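Folylpolyglutamate synthase protein FOLC (Mycobacterium tuberculosis, PDB 2VOS) probably catalyses the ATP-dependent addition of L-glutamate to dihydropteroate and to tetrahydrofolates, yielding dihydrofolate and folylpolyglutamates. Local coordinates at residues A[45-54]-A[179-187]; A[213-222]-A[244-254]. All blocks are in the same frame, centred on the assembly; numbering follows the deposited sequence.

Contact 1 of 2, residues A[45-54]-A[179-187]; sequences PSLTRISALM and GRWDATNVI
Leu-47 spreads its two methyls over the carbonyl oxygens of the 179-187 loop. CD2 lies 3.3 Å from Asp-182 O and close to Trp-181 O, while CD1 approaches Asn-185 O at 3.7 Å. With CG anti to the carbonyl carbon (chi1 -57°), the isobutyl group is directed toward the loop, whose two type I turns share Asp-182. Three residues on, in the first turn of the helix, Ile-50 CG2 meets Val-186 CG1 at 4.0 Å, and CG of selenomethionine Met-54 nears the other valine methyl. At the exposed end, the Trp-181 indole lies between two aliphatic groups: Pro-45 CB makes a CH-pi contact over the five-membered ring, and Arg-180 CG covers the opposite face. Pro-45 and Trp-181 fit too tightly in the model for exact distances to count.

Hydrogen bonds within each segment hold these groups. Leu-47, at the N-cap position, accepts at its O both the helical bond from Ser-51 N and one from Ser-51 OG, which arrive from opposite faces of the carbonyl plane. Asp-182 OD2 takes Thr-184 N at 3.0 Å, an Asx turn within a type I turn. The backbone amides of Gly-176 and Met-177 bind the same carboxylate.

The contact thus joins helix 48-56, which also packs on helices 117-140 and 151-165, to the connection between central-sheet strands 170-174 and 191-194, where Asn-185 and Ile-187 rest on strand 66-70.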
ATOM      1  N   PRO A  45      13.142 -18.374   2.152  1.00 67.37           N
ATOM      2  CA  PRO A  45      12.061 -18.900   1.345  1.00 66.50           C
ATOM      3  C   PRO A  45      11.341 -20.126   1.925  1.00 65.19           C
ATOM      4  O   PRO A  45      10.199 -20.393   1.535  1.00 65.72           O
ATOM      5  CB  PRO A  45      12.766 -19.266   0.036  1.00 66.72           C
ATOM      6  CG  PRO A  45      13.799 -18.148  -0.104  1.00 67.08           C
ATOM      7  CD  PRO A  45      14.314 -18.017   1.326  1.00 67.64           C
ATOM      8  N   SER A  46      11.967 -20.894   2.803  1.00 62.81           N
ATOM      9  CA  SER A  46      11.229 -22.022   3.347  1.00 60.39           C
ATOM     10  C   SER A  46      10.360 -21.569   4.533  1.00 57.69           C
ATOM     11  O   SER A  46       9.620 -22.387   5.085  1.00 57.22           O
ATOM     12  CB  SER A  46      12.195 -23.105   3.795  1.00 61.07           C
ATOM     13  OG  SER A  46      13.090 -22.549   4.742  1.00 64.10           O
ATOM     14  N   LEU A  47      10.486 -20.289   4.936  1.00 54.16           N
ATOM     15  CA  LEU A  47       9.736 -19.669   6.061  1.00 50.90           C
ATOM     16  C   LEU A  47      10.075 -20.288   7.407  1.00 48.99           C
ATOM     17  O   LEU A  47       9.269 -20.307   8.340  1.00 46.91           O
ATOM     18  CB  LEU A  47       8.235 -19.734   5.821  1.00 50.54           C
ATOM     19  CG  LEU A  47       7.850 -19.055   4.511  1.00 52.15           C
ATOM     20  CD1 LEU A  47       6.461 -19.412   4.059  1.00 56.82           C
ATOM     21  CD2 LEU A  47       7.986 -17.568   4.688  1.00 55.41           C
ATOM     22  N   THR A  48      11.299 -20.800   7.492  1.00 47.25           N
ATOM     23  CA  THR A  48      11.748 -21.582   8.632  1.00 45.95           C
ATOM     24  C   THR A  48      11.765 -20.776   9.924  1.00 45.01           C
ATOM     25  O   THR A  48      11.263 -21.226  10.960  1.00 44.64           O
ATOM     26  CB  THR A  48      13.139 -22.216   8.349  1.00 45.61           C
ATOM     27  OG1 THR A  48      12.953 -23.325   7.451  1.00 46.71           O
ATOM     28  CG2 THR A  48      13.735 -22.744   9.619  1.00 46.69           C
ATOM     29  N   ARG A  49      12.344 -19.583   9.867  1.00 44.34           N
ATOM     30  CA  ARG A  49      12.466 -18.763  11.063  1.00 43.58           C
ATOM     31  C   ARG A  49      11.114 -18.280  11.558  1.00 43.21           C
ATOM     32  O   ARG A  49      10.803 -18.404  12.754  1.00 43.89           O
ATOM     33  CB  ARG A  49      13.386 -17.567  10.797  1.00 43.89           C
ATOM     34  CG  ARG A  49      14.877 -17.902  10.767  1.00 43.63           C
ATOM     35  CD  ARG A  49      15.742 -16.618  10.556  1.00 46.68           C
ATOM     36  NE  ARG A  49      15.234 -15.682   9.537  1.00 45.53           N
ATOM     37  CZ  ARG A  49      15.644 -15.623   8.266  1.00 50.97           C
ATOM     38  NH1 ARG A  49      16.583 -16.455   7.793  1.00 52.35           N
ATOM     39  NH2 ARG A  49      15.104 -14.735   7.445  1.00 50.50           N
ATOM     40  N   ILE A  50      10.311 -17.672  10.678  1.00 42.82           N
ATOM     41  CA  ILE A  50       9.039 -17.095  11.128  1.00 42.00           C
ATOM     42  C   ILE A  50       8.108 -18.255  11.548  1.00 41.78           C
ATOM     43  O   ILE A  50       7.381 -18.148  12.529  1.00 40.51           O
ATOM     44  CB  ILE A  50       8.397 -16.229  10.017  1.00 44.37           C
ATOM     45  CG1 ILE A  50       7.133 -15.518  10.531  1.00 45.21           C
ATOM     46  CG2 ILE A  50       8.009 -17.070   8.804  1.00 42.87           C
ATOM     47  CD1 ILE A  50       7.425 -14.503  11.577  1.00 46.18           C
ATOM     48  N   SER A  51       8.130 -19.393  10.828  1.00 41.17           N
ATOM     49  CA  SER A  51       7.368 -20.560  11.306  1.00 40.85           C
ATOM     50  C   SER A  51       7.786 -21.039  12.696  1.00 41.01           C
ATOM     51  O   SER A  51       6.935 -21.336  13.526  1.00 41.06           O
ATOM     52  CB  SER A  51       7.457 -21.733  10.351  1.00 41.19           C
ATOM     53  OG  SER A  51       6.858 -21.383   9.123  1.00 43.76           O
ATOM     54  N   ALA A  52       9.093 -21.158  12.927  1.00 40.17           N
ATOM     55  CA  ALA A  52       9.576 -21.548  14.229  1.00 41.18           C
ATOM     56  C   ALA A  52       9.114 -20.569  15.307  1.00 41.99           C
ATOM     57  O   ALA A  52       8.722 -20.984  16.399  1.00 42.47           O
ATOM     58  CB  ALA A  52      11.115 -21.678  14.223  1.00 40.54           C
ATOM     59  N   LEU A  53       9.252 -19.269  15.035  1.00 42.40           N
ATOM     60  CA  LEU A  53       8.838 -18.251  16.023  1.00 42.12           C
ATOM     61  C   LEU A  53       7.337 -18.373  16.348  1.00 42.71           C
ATOM     62  O   LEU A  53       6.939 -18.330  17.541  1.00 43.79           O
ATOM     63  CB  LEU A  53       9.152 -16.868  15.515  1.00 40.79           C
ATOM     64  CG  LEU A  53       8.746 -15.733  16.500  1.00 43.28           C
ATOM     65  CD1 LEU A  53       9.351 -15.915  17.931  1.00 43.39           C
ATOM     66  CD2 LEU A  53       9.068 -14.349  15.925  1.00 43.68           C
HETATM   67  N   MSE A  54       6.491 -18.487  15.320  1.00 42.13           N
HETATM   68  CA  MSE A  54       5.042 -18.677  15.540  1.00 43.24           C
HETATM   69  C   MSE A  54       4.796 -19.930  16.413  1.00 43.22           C
HETATM   70  O   MSE A  54       3.984 -19.891  17.319  1.00 42.88           O
HETATM   71  CB  MSE A  54       4.296 -18.890  14.226  1.00 43.44           C
HETATM   72  CG  MSE A  54       4.036 -17.660  13.396  1.00 45.86           C
HETATM   73 SE   MSE A  54       3.242 -16.177  14.455  1.00 58.11          SE
HETATM   74  CE  MSE A  54       4.895 -15.304  14.237  1.00 27.05           C
ATOM     75  N   GLY A 179       4.915 -13.060  -2.094  1.00 42.43           N
ATOM     76  CA  GLY A 179       3.790 -13.752  -1.470  1.00 41.18           C
ATOM     77  C   GLY A 179       4.202 -15.105  -0.977  1.00 41.87           C
ATOM     78  O   GLY A 179       4.200 -15.362   0.231  1.00 41.18           O
ATOM     79  N   ARG A 180       4.611 -15.965  -1.924  1.00 42.40           N
ATOM     80  CA  ARG A 180       4.934 -17.348  -1.632  1.00 41.89           C
ATOM     81  C   ARG A 180       5.923 -17.456  -0.481  1.00 42.74           C
ATOM     82  O   ARG A 180       5.765 -18.338   0.364  1.00 42.36           O
ATOM     83  CB  ARG A 180       5.557 -18.045  -2.846  1.00 41.48           C
ATOM     84  CG  ARG A 180       5.608 -19.564  -2.658  1.00 42.69           C
ATOM     85  CD  ARG A 180       5.897 -20.315  -3.987  1.00 44.02           C
ATOM     86  NE  ARG A 180       4.961 -19.993  -5.067  1.00 42.75           N
ATOM     87  CZ  ARG A 180       3.776 -20.575  -5.185  1.00 45.24           C
ATOM     88  NH1 ARG A 180       3.432 -21.463  -4.274  1.00 40.61           N
ATOM     89  NH2 ARG A 180       2.925 -20.258  -6.182  1.00 44.61           N
ATOM     90  N   TRP A 181       6.943 -16.596  -0.468  1.00 43.09           N
ATOM     91  CA  TRP A 181       8.015 -16.719   0.538  1.00 43.83           C
ATOM     92  C   TRP A 181       8.022 -15.526   1.467  1.00 43.19           C
ATOM     93  O   TRP A 181       9.019 -15.290   2.137  1.00 42.81           O
ATOM     94  CB  TRP A 181       9.401 -16.912  -0.105  1.00 43.98           C
ATOM     95  CG  TRP A 181       9.425 -18.158  -1.001  1.00 48.10           C
ATOM     96  CD1 TRP A 181       9.393 -19.487  -0.604  1.00 48.39           C
ATOM     97  CD2 TRP A 181       9.393 -18.178  -2.421  1.00 48.47           C
ATOM     98  NE1 TRP A 181       9.401 -20.314  -1.701  1.00 48.02           N
ATOM     99  CE2 TRP A 181       9.364 -19.533  -2.826  1.00 48.83           C
ATOM    100  CE3 TRP A 181       9.426 -17.186  -3.387  1.00 50.36           C
ATOM    101  CZ2 TRP A 181       9.362 -19.909  -4.147  1.00 51.59           C
ATOM    102  CZ3 TRP A 181       9.405 -17.568  -4.708  1.00 53.87           C
ATOM    103  CH2 TRP A 181       9.389 -18.912  -5.078  1.00 53.64           C
ATOM    104  N   ASP A 182       6.902 -14.791   1.533  1.00 41.54           N
ATOM    105  CA  ASP A 182       6.814 -13.599   2.396  1.00 41.29           C
ATOM    106  C   ASP A 182       6.554 -14.068   3.842  1.00 41.62           C
ATOM    107  O   ASP A 182       5.865 -15.069   4.044  1.00 42.16           O
ATOM    108  CB  ASP A 182       5.620 -12.708   1.934  1.00 41.06           C
ATOM    109  CG  ASP A 182       5.541 -11.428   2.712  1.00 43.23           C
ATOM    110  OD1 ASP A 182       6.473 -10.598   2.514  1.00 40.39           O
ATOM    111  OD2 ASP A 182       4.621 -11.310   3.574  1.00 39.63           O
ATOM    112  N   ALA A 183       7.044 -13.329   4.837  1.00 40.83           N
ATOM    113  CA  ALA A 183       6.872 -13.705   6.241  1.00 40.26           C
ATOM    114  C   ALA A 183       5.386 -13.853   6.643  1.00 39.36           C
ATOM    115  O   ALA A 183       5.080 -14.607   7.557  1.00 38.87           O
ATOM    116  CB  ALA A 183       7.596 -12.651   7.198  1.00 39.87           C
ATOM    117  N   THR A 184       4.470 -13.166   5.955  1.00 39.17           N
ATOM    118  CA  THR A 184       3.049 -13.244   6.334  1.00 39.26           C
ATOM    119  C   THR A 184       2.453 -14.581   5.892  1.00 39.36           C
ATOM    120  O   THR A 184       1.333 -14.913   6.275  1.00 38.20           O
ATOM    121  CB  THR A 184       2.193 -12.112   5.627  1.00 39.66           C
ATOM    122  OG1 THR A 184       2.339 -12.196   4.192  1.00 38.47           O
ATOM    123  CG2 THR A 184       2.687 -10.708   6.076  1.00 41.55           C
ATOM    124  N   ASN A 185       3.188 -15.338   5.075  1.00 38.74           N
ATOM    125  CA  ASN A 185       2.557 -16.488   4.415  1.00 39.39           C
ATOM    126  C   ASN A 185       2.536 -17.741   5.325  1.00 40.01           C
ATOM    127  O   ASN A 185       2.871 -18.822   4.898  1.00 40.45           O
ATOM    128  CB  ASN A 185       3.221 -16.775   3.071  1.00 38.03           C
ATOM    129  CG  ASN A 185       2.352 -17.641   2.167  1.00 43.23           C
ATOM    130  OD1 ASN A 185       1.124 -17.593   2.262  1.00 43.79           O
ATOM    131  ND2 ASN A 185       2.976 -18.417   1.287  1.00 40.14           N
ATOM    132  N   VAL A 186       2.113 -17.583   6.566  1.00 40.64           N
ATOM    133  CA  VAL A 186       2.024 -18.672   7.506  1.00 41.19           C
ATOM    134  C   VAL A 186       0.604 -18.699   8.078  1.00 42.44           C
ATOM    135  O   VAL A 186       0.400 -19.206   9.189  1.00 43.12           O
ATOM    136  CB  VAL A 186       3.033 -18.452   8.712  1.00 41.22           C
ATOM    137  CG1 VAL A 186       4.413 -18.746   8.249  1.00 38.77           C
ATOM    138  CG2 VAL A 186       2.963 -16.994   9.249  1.00 43.91           C
ATOM    139  N   ILE A 187      -0.369 -18.133   7.341  1.00 43.11           N
ATOM    140  CA  ILE A 187      -1.724 -17.991   7.854  1.00 42.52           C
ATOM    141  C   ILE A 187      -2.838 -18.818   7.176  1.00 44.42           C
ATOM    142  O   ILE A 187      -3.963 -18.940   7.781  1.00 44.64           O
ATOM    143  CB  ILE A 187      -2.162 -16.540   7.879  1.00 42.12           C
ATOM    144  CG1 ILE A 187      -1.939 -15.858   6.518  1.00 40.28           C
ATOM    145  CG2 ILE A 187      -1.382 -15.845   8.957  1.00 41.55           C
ATOM    146  CD1 ILE A 187      -2.439 -14.349   6.504  1.00 38.79           C
TER

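Contact 2 of 2, residues A[213-222]-A[244-254]; sequences AGEKAGIITR and VLLAESVRADA
Gly-214 and Ala-217 of helix 213-217 face Val-244 and Leu-245 of helix 244-251, whose axis runs in a similar direction at 35° and approaches within 9.1 Å. A type I turn from Ala-217 to Ile-220 then leads into an extended run that follows the second segment to its C-terminal end. There a Schellman motif closes the helix: Asp-253 adopts positive phi, and Ala-254 N reaches back to Ser-249 O.

Val-244 CG1, anti to the backbone N (chi1 165°), sits 3.4 Å from Gly-214 N and also touches Ala-213 CB. Ala-217 CB presses on the aliphatic part of Glu-248, 3.5 Å from CG, with Leu-245 CD2 beside it. The carboxylate of Glu-248 turns instead to Arg-180. Farther along, Ile-220 inserts its branches among the residues at the helix end: CG2 lies 3.6 Å from Ala-254 CB and nearly as close to Ala-252 CB, whereas CD1 approaches Ser-249 OG. That hydroxyl donates to Leu-245 O at 2.8 Å, on the face of the carbonyl plane opposite Ser-249 N, so its polarity is satisfied within its own helix.

At the exposed margin, the extended Arg-222 side chain lies alongside Asp-253. OD1 stands over one face of the guanidinium, 3.1 Å from NH1, and no N-H points at it.

The helices belong to two successive beta-alpha-beta crossovers, linking parallel strands 191-194, 231-234 and 255-258 of a P-loop NTPase-type domain, consistent with its Mur ligase middle-domain family. Cohesion between them comes mainly from aliphatic contacts. No hydrogen bond spans the two segments, and the Arg-222 to Asp-253 salt bridge at the exposed margin acts through charge alone, consistent with a modest, less directional attraction.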
ATOM      1  N   ALA A 213       3.832 -13.249 -11.251  1.00 43.35           N
ATOM      2  CA  ALA A 213       2.469 -13.735 -10.927  1.00 41.81           C
ATOM      3  C   ALA A 213       2.502 -14.960 -10.053  1.00 42.11           C
ATOM      4  O   ALA A 213       1.780 -15.036  -9.055  1.00 41.23           O
ATOM      5  CB  ALA A 213       1.696 -14.049 -12.189  1.00 41.54           C
ATOM      6  N   GLY A 214       3.343 -15.921 -10.422  1.00 40.68           N
ATOM      7  CA  GLY A 214       3.517 -17.133  -9.609  1.00 41.84           C
ATOM      8  C   GLY A 214       3.923 -16.934  -8.148  1.00 42.10           C
ATOM      9  O   GLY A 214       3.397 -17.601  -7.234  1.00 42.10           O
ATOM     10  N   GLU A 215       4.886 -16.054  -7.908  1.00 41.01           N
ATOM     11  CA  GLU A 215       5.261 -15.766  -6.561  1.00 42.36           C
ATOM     12  C   GLU A 215       4.077 -15.197  -5.735  1.00 42.28           C
ATOM     13  O   GLU A 215       3.824 -15.638  -4.585  1.00 44.39           O
ATOM     14  CB  GLU A 215       6.414 -14.748  -6.545  1.00 42.95           C
ATOM     15  CG  GLU A 215       7.035 -14.644  -5.171  1.00 44.32           C
ATOM     16  CD  GLU A 215       8.176 -13.637  -5.113  1.00 52.57           C
ATOM     17  OE1 GLU A 215       8.352 -12.845  -6.074  1.00 55.83           O
ATOM     18  OE2 GLU A 215       8.874 -13.619  -4.080  1.00 53.45           O
ATOM     19  N   LYS A 216       3.373 -14.206  -6.272  1.00 42.08           N
ATOM     20  CA  LYS A 216       2.234 -13.613  -5.524  1.00 43.60           C
ATOM     21  C   LYS A 216       1.135 -14.632  -5.285  1.00 44.00           C
ATOM     22  O   LYS A 216       0.432 -14.557  -4.279  1.00 45.15           O
ATOM     23  CB  LYS A 216       1.673 -12.395  -6.244  1.00 43.05           C
ATOM     24  CG  LYS A 216       2.815 -11.385  -6.537  1.00 44.98           C
ATOM     25  CD  LYS A 216       2.243 -10.111  -7.131  1.00 45.02           C
ATOM     26  CE  LYS A 216       3.363  -9.156  -7.590  1.00 46.97           C
ATOM     27  NZ  LYS A 216       4.189  -8.705  -6.413  1.00 40.91           N
ATOM     28  N   ALA A 217       0.958 -15.559  -6.233  1.00 42.27           N
ATOM     29  CA  ALA A 217      -0.061 -16.576  -6.120  1.00 41.89           C
ATOM     30  C   ALA A 217       0.229 -17.498  -4.952  1.00 42.28           C
ATOM     31  O   ALA A 217      -0.662 -18.241  -4.519  1.00 42.82           O
ATOM     32  CB  ALA A 217      -0.148 -17.382  -7.402  1.00 42.03           C
ATOM     33  N   GLY A 218       1.462 -17.484  -4.441  1.00 41.90           N
ATOM     34  CA  GLY A 218       1.793 -18.368  -3.320  1.00 41.61           C
ATOM     35  C   GLY A 218       0.969 -18.096  -2.054  1.00 42.25           C
ATOM     36  O   GLY A 218       1.001 -18.890  -1.123  1.00 42.95           O
ATOM     37  N   ILE A 219       0.181 -17.015  -2.003  1.00 39.73           N
ATOM     38  CA  ILE A 219      -0.635 -16.827  -0.809  1.00 39.65           C
ATOM     39  C   ILE A 219      -1.994 -17.540  -0.928  1.00 40.16           C
ATOM     40  O   ILE A 219      -2.794 -17.564   0.036  1.00 40.70           O
ATOM     41  CB  ILE A 219      -0.838 -15.299  -0.437  1.00 39.04           C
ATOM     42  CG1 ILE A 219      -1.758 -14.598  -1.476  1.00 39.06           C
ATOM     43  CG2 ILE A 219       0.535 -14.605  -0.248  1.00 36.34           C
ATOM     44  CD1 ILE A 219      -2.459 -13.330  -0.926  1.00 38.00           C
ATOM     45  N   ILE A 220      -2.290 -18.073  -2.107  1.00 38.96           N
ATOM     46  CA  ILE A 220      -3.539 -18.809  -2.275  1.00 40.42           C
ATOM     47  C   ILE A 220      -3.231 -20.261  -1.850  1.00 42.65           C
ATOM     48  O   ILE A 220      -2.509 -20.960  -2.574  1.00 41.95           O
ATOM     49  CB  ILE A 220      -3.995 -18.806  -3.785  1.00 40.80           C
ATOM     50  CG1 ILE A 220      -4.171 -17.369  -4.334  1.00 41.00           C
ATOM     51  CG2 ILE A 220      -5.280 -19.625  -3.984  1.00 36.89           C
ATOM     52  CD1 ILE A 220      -4.158 -17.279  -5.898  1.00 37.65           C
ATOM     53  N   THR A 221      -3.768 -20.725  -0.716  1.00 44.32           N
ATOM     54  CA  THR A 221      -3.383 -22.033  -0.149  1.00 47.34           C
ATOM     55  C   THR A 221      -4.589 -22.949  -0.007  1.00 49.08           C
ATOM     56  O   THR A 221      -5.712 -22.449   0.174  1.00 50.65           O
ATOM     57  CB  THR A 221      -2.731 -21.853   1.246  1.00 47.49           C
ATOM     58  OG1 THR A 221      -3.695 -21.281   2.126  1.00 49.21           O
ATOM     59  CG2 THR A 221      -1.588 -20.868   1.184  1.00 46.03           C
ATOM     60  N   ARG A 222      -4.387 -24.258  -0.059  1.00 50.40           N
ATOM     61  CA  ARG A 222      -5.495 -25.206   0.128  1.00 52.50           C
ATOM     62  C   ARG A 222      -6.010 -25.108   1.573  1.00 53.31           C
ATOM     63  O   ARG A 222      -5.218 -25.019   2.512  1.00 53.91           O
ATOM     64  CB  ARG A 222      -5.046 -26.621  -0.198  1.00 52.69           C
ATOM     65  CG  ARG A 222      -6.146 -27.703   0.015  1.00 56.46           C
ATOM     66  CD  ARG A 222      -5.836 -29.006  -0.753  1.00 63.87           C
ATOM     67  NE  ARG A 222      -6.806 -30.100  -0.541  1.00 67.90           N
ATOM     68  CZ  ARG A 222      -8.143 -30.004  -0.623  1.00 72.01           C
ATOM     69  NH1 ARG A 222      -8.737 -28.838  -0.879  1.00 73.45           N
ATOM     70  NH2 ARG A 222      -8.905 -31.088  -0.433  1.00 72.44           N
ATOM     71  N   VAL A 244      -1.612 -17.609 -14.976  1.00 45.29           N
ATOM     72  CA  VAL A 244      -0.842 -18.121 -13.851  1.00 45.26           C
ATOM     73  C   VAL A 244      -1.651 -18.146 -12.552  1.00 45.49           C
ATOM     74  O   VAL A 244      -1.590 -19.117 -11.772  1.00 45.44           O
ATOM     75  CB  VAL A 244       0.482 -17.306 -13.616  1.00 45.71           C
ATOM     76  CG1 VAL A 244       1.063 -17.629 -12.241  1.00 46.65           C
ATOM     77  CG2 VAL A 244       1.479 -17.587 -14.708  1.00 46.31           C
ATOM     78  N   LEU A 245      -2.404 -17.078 -12.290  1.00 44.51           N
ATOM     79  CA  LEU A 245      -3.179 -17.049 -11.081  1.00 44.54           C
ATOM     80  C   LEU A 245      -4.274 -18.111 -11.034  1.00 44.23           C
ATOM     81  O   LEU A 245      -4.545 -18.686  -9.944  1.00 43.31           O
ATOM     82  CB  LEU A 245      -3.833 -15.649 -10.901  1.00 44.81           C
ATOM     83  CG  LEU A 245      -2.856 -14.479 -10.833  1.00 43.46           C
ATOM     84  CD1 LEU A 245      -3.649 -13.151 -10.711  1.00 43.75           C
ATOM     85  CD2 LEU A 245      -1.942 -14.681  -9.661  1.00 43.63           C
ATOM     86  N   LEU A 246      -4.938 -18.330 -12.176  1.00 43.67           N
ATOM     87  CA  LEU A 246      -5.994 -19.356 -12.262  1.00 45.55           C
ATOM     88  C   LEU A 246      -5.413 -20.771 -12.089  1.00 46.49           C
ATOM     89  O   LEU A 246      -5.997 -21.653 -11.423  1.00 46.09           O
ATOM     90  CB  LEU A 246      -6.747 -19.261 -13.602  1.00 45.38           C
ATOM     91  CG  LEU A 246      -7.514 -17.952 -13.849  1.00 47.10           C
ATOM     92  CD1 LEU A 246      -8.130 -17.872 -15.272  1.00 48.34           C
ATOM     93  CD2 LEU A 246      -8.588 -17.771 -12.792  1.00 48.42           C
ATOM     94  N   ALA A 247      -4.251 -20.993 -12.705  1.00 48.32           N
ATOM     95  CA  ALA A 247      -3.530 -22.289 -12.555  1.00 48.00           C
ATOM     96  C   ALA A 247      -3.230 -22.590 -11.077  1.00 48.42           C
ATOM     97  O   ALA A 247      -3.505 -23.690 -10.584  1.00 48.41           O
ATOM     98  CB  ALA A 247      -2.272 -22.268 -13.354  1.00 48.68           C
ATOM     99  N   GLU A 248      -2.685 -21.601 -10.368  1.00 47.92           N
ATOM    100  CA  GLU A 248      -2.364 -21.772  -8.973  1.00 48.38           C
ATOM    101  C   GLU A 248      -3.627 -21.911  -8.137  1.00 47.56           C
ATOM    102  O   GLU A 248      -3.634 -22.561  -7.102  1.00 46.61           O
ATOM    103  CB  GLU A 248      -1.539 -20.567  -8.492  1.00 50.26           C
ATOM    104  CG  GLU A 248      -0.291 -20.278  -9.373  1.00 53.97           C
ATOM    105  CD  GLU A 248       0.797 -21.349  -9.214  1.00 57.96           C
ATOM    106  OE1 GLU A 248       1.316 -21.482  -8.079  1.00 61.80           O
ATOM    107  OE2 GLU A 248       1.109 -22.054 -10.204  1.00 56.95           O
ATOM    108  N   SER A 249      -4.717 -21.279  -8.566  1.00 47.98           N
ATOM    109  CA  SER A 249      -5.957 -21.385  -7.804  1.00 47.71           C
ATOM    110  C   SER A 249      -6.501 -22.811  -7.960  1.00 48.01           C
ATOM    111  O   SER A 249      -7.147 -23.354  -7.046  1.00 47.56           O
ATOM    112  CB  SER A 249      -6.997 -20.367  -8.300  1.00 48.61           C
ATOM    113  OG  SER A 249      -6.583 -19.015  -8.094  1.00 50.44           O
ATOM    114  N   VAL A 250      -6.293 -23.385  -9.143  1.00 47.70           N
ATOM    115  CA  VAL A 250      -6.650 -24.801  -9.376  1.00 49.31           C
ATOM    116  C   VAL A 250      -5.780 -25.715  -8.484  1.00 49.62           C
ATOM    117  O   VAL A 250      -6.280 -26.634  -7.832  1.00 49.14           O
ATOM    118  CB  VAL A 250      -6.474 -25.201 -10.868  1.00 48.81           C
ATOM    119  CG1 VAL A 250      -6.582 -26.723 -11.054  1.00 49.34           C
ATOM    120  CG2 VAL A 250      -7.459 -24.471 -11.759  1.00 48.63           C
ATOM    121  N   ARG A 251      -4.476 -25.446  -8.422  1.00 50.63           N
ATOM    122  CA  ARG A 251      -3.622 -26.273  -7.541  1.00 51.04           C
ATOM    123  C   ARG A 251      -4.021 -26.175  -6.069  1.00 51.75           C
ATOM    124  O   ARG A 251      -3.929 -27.183  -5.359  1.00 51.70           O
ATOM    125  CB  ARG A 251      -2.120 -26.019  -7.742  1.00 51.65           C
ATOM    126  N   ALA A 252      -4.514 -24.997  -5.622  1.00 51.64           N
ATOM    127  CA  ALA A 252      -4.961 -24.806  -4.225  1.00 51.93           C
ATOM    128  C   ALA A 252      -6.416 -25.207  -3.943  1.00 52.41           C
ATOM    129  O   ALA A 252      -6.932 -24.992  -2.811  1.00 52.75           O
ATOM    130  CB  ALA A 252      -4.718 -23.309  -3.747  1.00 52.65           C
ATOM    131  N   ASP A 253      -7.101 -25.764  -4.950  1.00 52.31           N
ATOM    132  CA  ASP A 253      -8.541 -26.010  -4.813  1.00 52.26           C
ATOM    133  C   ASP A 253      -9.337 -24.741  -4.500  1.00 51.73           C
ATOM    134  O   ASP A 253     -10.321 -24.783  -3.747  1.00 52.41           O
ATOM    135  CB  ASP A 253      -8.758 -26.945  -3.644  1.00 53.55           C
ATOM    136  CG  ASP A 253      -9.241 -28.277  -4.069  1.00 55.66           C
ATOM    137  OD1 ASP A 253      -8.449 -29.250  -3.982  1.00 63.86           O
ATOM    138  OD2 ASP A 253     -10.413 -28.331  -4.507  1.00 62.16           O
ATOM    139  N   ALA A 254      -8.905 -23.605  -5.024  1.00 49.30           N
ATOM    140  CA  ALA A 254      -9.526 -22.355  -4.602  1.00 48.65           C
ATOM    141  C   ALA A 254     -10.700 -21.984  -5.515  1.00 47.82           C
ATOM    142  O   ALA A 254     -10.595 -22.157  -6.717  1.00 47.27           O
ATOM    143  CB  ALA A 254      -8.440 -21.229  -4.572  1.00 47.80           C
TER

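Overall arrangement
The two contacts are consecutive along the chain and adjoin in space, with centres about 17 Å apart, on the same side of the chain's centre. Arg-180 of contact 1 bridges them: its NH2 forms a salt bridge with Glu-248 OE1 of contact 2 at 2.8 Å, and its backbone N probably hydrogen-bonds to Glu-215 O. Gly-179 CA also packs 3.6 Å from Ile-219 CG2. Both stand back from the nucleotide. The side chain of Asp-182 is about 8 Å from that of the ADP-binding Lys-75 and about 12 Å from ADP itself, while the side chain of Leu-245 is about 13 Å from the nucleotide.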